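Local coordinates for HD domain protein (Enterococcus faecalis, PDB 4LRL), which probably hydrolyses deoxyribonucleoside triphosphates as a metal-binding HD-domain phosphohydrolase under allosteric control by bound nucleotides, at residues Y260-Y263 with V264-F268. Sequence-based numbering, arbitrary orientation. Where two conformers were deposited one is given.
Sequences YQMY and VQVYF. With TTP (thymidine-5'-triphosphate), chain S.
The last turn of helix 249-267 widens from alpha to pi spacing where Met-262 and Tyr-263 meet Tyr-267 and Phe-268. Val-264 N donates to Tyr-260 O almost straight (N-H...O 175°), a regular i+4 bond. Met-262 O then accepts Val-266 N (2.8 Å) and Tyr-267 N (3.1 Å) from opposite faces of its carbonyl plane. Phe-268 N to Tyr-263 O, 2.8 Å, completes the shift to i+5.

Here Tyr-263 has two later rings as neighbours on adjoining sides, Tyr-267 at CD1 and Phe-268 at CD2, both oblique. Its CD1 meets Tyr-267 CD1 at 3.6 Å, near the plane of the Tyr-267 ring, the ring planes at 53°. Tyr-263 CB makes a CH-pi contact over the face of the Phe-268 ring, 4.2 Å from its centroid. With CG anti to its carbonyl carbon (chi1 -64°), Phe-268 swings its ring back, one face against Tyr-263 C and CB. Asp-215 OD2 is hydrogen-bonded to the Tyr-267 hydroxyl, and Asp-397 O to that of Tyr-263.

Gln-265 lays CG 3.1 Å from O4 of thymidine-5'-triphosphate, while its NE2 is hydrogen-bonded to Asp-254 OD2 of the second subunit. A pi-type helix end with an aromatic cluster thus borders an intersubunit nucleotide site.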
ATOM      1  N   TYR C 260      12.919 -14.111   6.482  1.00 33.73           N
ATOM      2  CA  TYR C 260      14.291 -14.102   5.969  0.50 34.38           C
ATOM      3  C   TYR C 260      14.721 -12.706   5.518  1.00 34.75           C
ATOM      4  O   TYR C 260      15.801 -12.231   5.869  1.00 34.52           O
ATOM      5  CB  TYR C 260      14.429 -15.115   4.819  0.50 35.52           C
ATOM      6  CG  TYR C 260      15.684 -14.986   3.964  0.50 36.23           C
ATOM      7  CD1 TYR C 260      16.864 -15.614   4.329  0.50 36.14           C
ATOM      8  CD2 TYR C 260      15.679 -14.248   2.780  0.50 36.96           C
ATOM      9  CE1 TYR C 260      18.005 -15.506   3.555  0.50 36.14           C
ATOM     10  CE2 TYR C 260      16.816 -14.140   2.000  0.50 37.21           C
ATOM     11  CZ  TYR C 260      17.976 -14.772   2.393  0.50 36.93           C
ATOM     12  OH  TYR C 260      19.113 -14.669   1.621  0.50 37.60           O
ATOM     13  N   GLN C 261      13.873 -12.052   4.722  1.00 35.55           N
ATOM     14  CA  GLN C 261      14.223 -10.706   4.235  1.00 36.67           C
ATOM     15  C   GLN C 261      14.318  -9.635   5.324  1.00 35.60           C
ATOM     16  O   GLN C 261      15.204  -8.772   5.243  1.00 35.72           O
ATOM     17  CB  GLN C 261      13.425 -10.258   2.993  1.00 38.01           C
ATOM     18  CG  GLN C 261      11.924 -10.228   3.131  1.00 40.94           C
ATOM     19  CD  GLN C 261      11.200 -10.281   1.784  1.00 45.13           C
ATOM     20  OE1 GLN C 261      11.815 -10.207   0.714  1.00 45.94           O
ATOM     21  NE2 GLN C 261       9.872 -10.417   1.839  1.00 47.51           N
ATOM     22  N   MET C 262      13.464  -9.716   6.356  1.00 34.60           N
ATOM     23  CA  MET C 262      13.588  -8.837   7.532  1.00 33.17           C
ATOM     24  C   MET C 262      14.945  -9.030   8.253  1.00 32.88           C
ATOM     25  O   MET C 262      15.632  -8.046   8.544  1.00 32.43           O
ATOM     26  CB  MET C 262      12.423  -9.018   8.514  1.00 32.18           C
ATOM     27  CG  MET C 262      11.076  -8.401   8.093  1.00 33.50           C
ATOM     28  SD  MET C 262      11.073  -6.605   7.773  1.00 35.03           S
ATOM     29  CE  MET C 262      11.663  -6.045   9.376  1.00 32.74           C
ATOM     30  N   TYR C 263      15.319 -10.286   8.530  1.00 32.71           N
ATOM     31  CA  TYR C 263      16.630 -10.623   9.117  1.00 32.68           C
ATOM     32  C   TYR C 263      17.771  -9.956   8.367  1.00 33.23           C
ATOM     33  O   TYR C 263      18.495  -9.145   8.949  1.00 32.55           O
ATOM     34  CB  TYR C 263      16.882 -12.135   9.112  1.00 32.99           C
ATOM     35  CG  TYR C 263      16.136 -12.945  10.157  1.00 34.05           C
ATOM     36  CD1 TYR C 263      14.890 -12.539  10.639  1.00 34.43           C
ATOM     37  CD2 TYR C 263      16.660 -14.152  10.626  1.00 36.36           C
ATOM     38  CE1 TYR C 263      14.200 -13.286  11.581  1.00 34.27           C
ATOM     39  CE2 TYR C 263      15.971 -14.917  11.570  1.00 36.45           C
ATOM     40  CZ  TYR C 263      14.738 -14.467  12.042  1.00 35.54           C
ATOM     41  OH  TYR C 263      14.033 -15.204  12.967  1.00 36.68           O
ATOM     42  N   VAL C 264      17.905 -10.290   7.074  1.00 34.50           N
ATOM     43  CA  VAL C 264      19.034  -9.846   6.248  1.00 35.46           C
ATOM     44  C   VAL C 264      19.065  -8.342   5.972  1.00 35.65           C
ATOM     45  O   VAL C 264      20.145  -7.757   5.902  1.00 36.32           O
ATOM     46  CB  VAL C 264      19.181 -10.643   4.904  1.00 37.08           C
ATOM     47  CG1 VAL C 264      19.487 -12.104   5.171  1.00 37.22           C
ATOM     48  CG2 VAL C 264      17.950 -10.505   4.013  1.00 37.34           C
ATOM     49  N   GLN C 265      17.894  -7.725   5.835  1.00 35.66           N
ATOM     50  CA  GLN C 265      17.791  -6.321   5.444  1.00 35.90           C
ATOM     51  C   GLN C 265      17.719  -5.387   6.639  1.00 34.47           C
ATOM     52  O   GLN C 265      18.193  -4.250   6.566  1.00 34.58           O
ATOM     53  CB  GLN C 265      16.576  -6.092   4.548  1.00 36.90           C
ATOM     54  CG  GLN C 265      16.770  -6.594   3.127  1.00 41.39           C
ATOM     55  CD  GLN C 265      15.456  -6.864   2.391  1.00 45.26           C
ATOM     56  OE1 GLN C 265      14.406  -6.303   2.726  1.00 45.90           O
ATOM     57  NE2 GLN C 265      15.517  -7.731   1.373  1.00 47.14           N
ATOM     58  N   VAL C 266      17.124  -5.857   7.729  1.00 32.65           N
ATOM     59  CA  VAL C 266      16.886  -4.990   8.877  1.00 31.73           C
ATOM     60  C   VAL C 266      17.671  -5.414  10.123  1.00 31.09           C
ATOM     61  O   VAL C 266      18.614  -4.727  10.516  1.00 30.82           O
ATOM     62  CB  VAL C 266      15.370  -4.846   9.180  1.00 32.00           C
ATOM     63  CG1 VAL C 266      15.125  -4.017  10.457  1.00 30.71           C
ATOM     64  CG2 VAL C 266      14.664  -4.239   7.981  1.00 32.03           C
ATOM     65  N   TYR C 267      17.304  -6.548  10.715  1.00 30.42           N
ATOM     66  CA  TYR C 267      17.873  -6.959  11.993  1.00 30.19           C
ATOM     67  C   TYR C 267      19.392  -7.110  11.957  1.00 30.30           C
ATOM     68  O   TYR C 267      20.056  -6.814  12.947  1.00 30.32           O
ATOM     69  CB  TYR C 267      17.201  -8.244  12.536  1.00 29.95           C
ATOM     70  CG  TYR C 267      15.674  -8.183  12.611  1.00 31.31           C
ATOM     71  CD1 TYR C 267      14.900  -9.304  12.325  1.00 33.08           C
ATOM     72  CD2 TYR C 267      15.008  -7.004  12.952  1.00 32.04           C
ATOM     73  CE1 TYR C 267      13.511  -9.259  12.385  1.00 33.43           C
ATOM     74  CE2 TYR C 267      13.617  -6.951  13.004  1.00 33.03           C
ATOM     75  CZ  TYR C 267      12.878  -8.087  12.719  1.00 34.05           C
ATOM     76  OH  TYR C 267      11.500  -8.044  12.768  1.00 34.85           O
ATOM     77  N   PHE C 268      19.933  -7.551  10.823  1.00 30.54           N
ATOM     78  CA  PHE C 268      21.367  -7.815  10.712  1.00 30.67           C
ATOM     79  C   PHE C 268      22.158  -6.627  10.165  1.00 30.75           C
ATOM     80  O   PHE C 268      23.355  -6.758   9.912  1.00 31.05           O
ATOM     81  CB  PHE C 268      21.645  -9.044   9.836  1.00 31.47           C
ATOM     82  CG  PHE C 268      21.113 -10.348  10.395  1.00 31.81           C
ATOM     83  CD1 PHE C 268      20.618 -10.435  11.697  1.00 31.67           C
ATOM     84  CD2 PHE C 268      21.140 -11.505   9.613  1.00 32.60           C
ATOM     85  CE1 PHE C 268      20.150 -11.646  12.208  1.00 31.26           C
ATOM     86  CE2 PHE C 268      20.677 -12.722  10.113  1.00 32.25           C
ATOM     87  CZ  PHE C 268      20.175 -12.788  11.415  1.00 32.32           C
TER
HETATM   88  PA  TTP S 503      22.264   1.787   3.202  1.00 56.25           P
HETATM   89  O1A TTP S 503      22.971   3.101   3.410  1.00 57.53           O
HETATM   90  O2A TTP S 503      22.545   0.642   4.135  1.00 57.11           O
HETATM   91  O3A TTP S 503      22.480   1.233   1.694  1.00 59.77           O
HETATM   92  PB  TTP S 503      22.453   2.067   0.293  1.00 61.48           P
HETATM   93  O1B TTP S 503      21.237   2.963   0.273  1.00 62.48           O
HETATM   94  O2B TTP S 503      22.550   1.055  -0.827  1.00 61.65           O
HETATM   95  O3B TTP S 503      23.777   3.024   0.278  1.00 62.81           O
HETATM   96  PG  TTP S 503      25.165   2.882   1.132  0.75 64.65           P
HETATM   97  O1G TTP S 503      26.170   3.613   0.258  0.75 64.18           O
HETATM   98  O2G TTP S 503      25.417   1.388   1.261  0.75 63.63           O
HETATM   99  O3G TTP S 503      24.945   3.593   2.447  0.75 62.77           O
HETATM  100  O5' TTP S 503      20.686   2.074   3.263  1.00 55.93           O
HETATM  101  C5' TTP S 503      20.138   3.392   3.312  1.00 52.34           C
HETATM  102  C4' TTP S 503      18.675   3.311   3.725  1.00 49.69           C
HETATM  103  O4' TTP S 503      18.036   2.259   2.990  1.00 49.05           O
HETATM  104  C3' TTP S 503      18.535   2.990   5.204  1.00 48.31           C
HETATM  105  O3' TTP S 503      17.561   3.818   5.831  1.00 45.88           O
HETATM  106  C2' TTP S 503      18.017   1.571   5.253  1.00 48.49           C
HETATM  107  C1' TTP S 503      17.403   1.340   3.882  1.00 48.34           C
HETATM  108  N1  TTP S 503      17.609  -0.052   3.473  1.00 48.72           N
HETATM  109  C2  TTP S 503      16.501  -0.856   3.054  1.00 48.31           C
HETATM  110  O2  TTP S 503      15.336  -0.384   3.018  1.00 46.19           O
HETATM  111  N3  TTP S 503      16.709  -2.140   2.687  1.00 47.33           N
HETATM  112  C4  TTP S 503      17.949  -2.667   2.719  1.00 48.06           C
HETATM  113  O4  TTP S 503      18.103  -3.861   2.372  1.00 47.41           O
HETATM  114  C5  TTP S 503      19.051  -1.895   3.130  1.00 48.42           C
HETATM  115  C5M TTP S 503      20.457  -2.459   3.175  1.00 48.41           C
HETATM  116  C6  TTP S 503      18.852  -0.573   3.510  1.00 47.59           C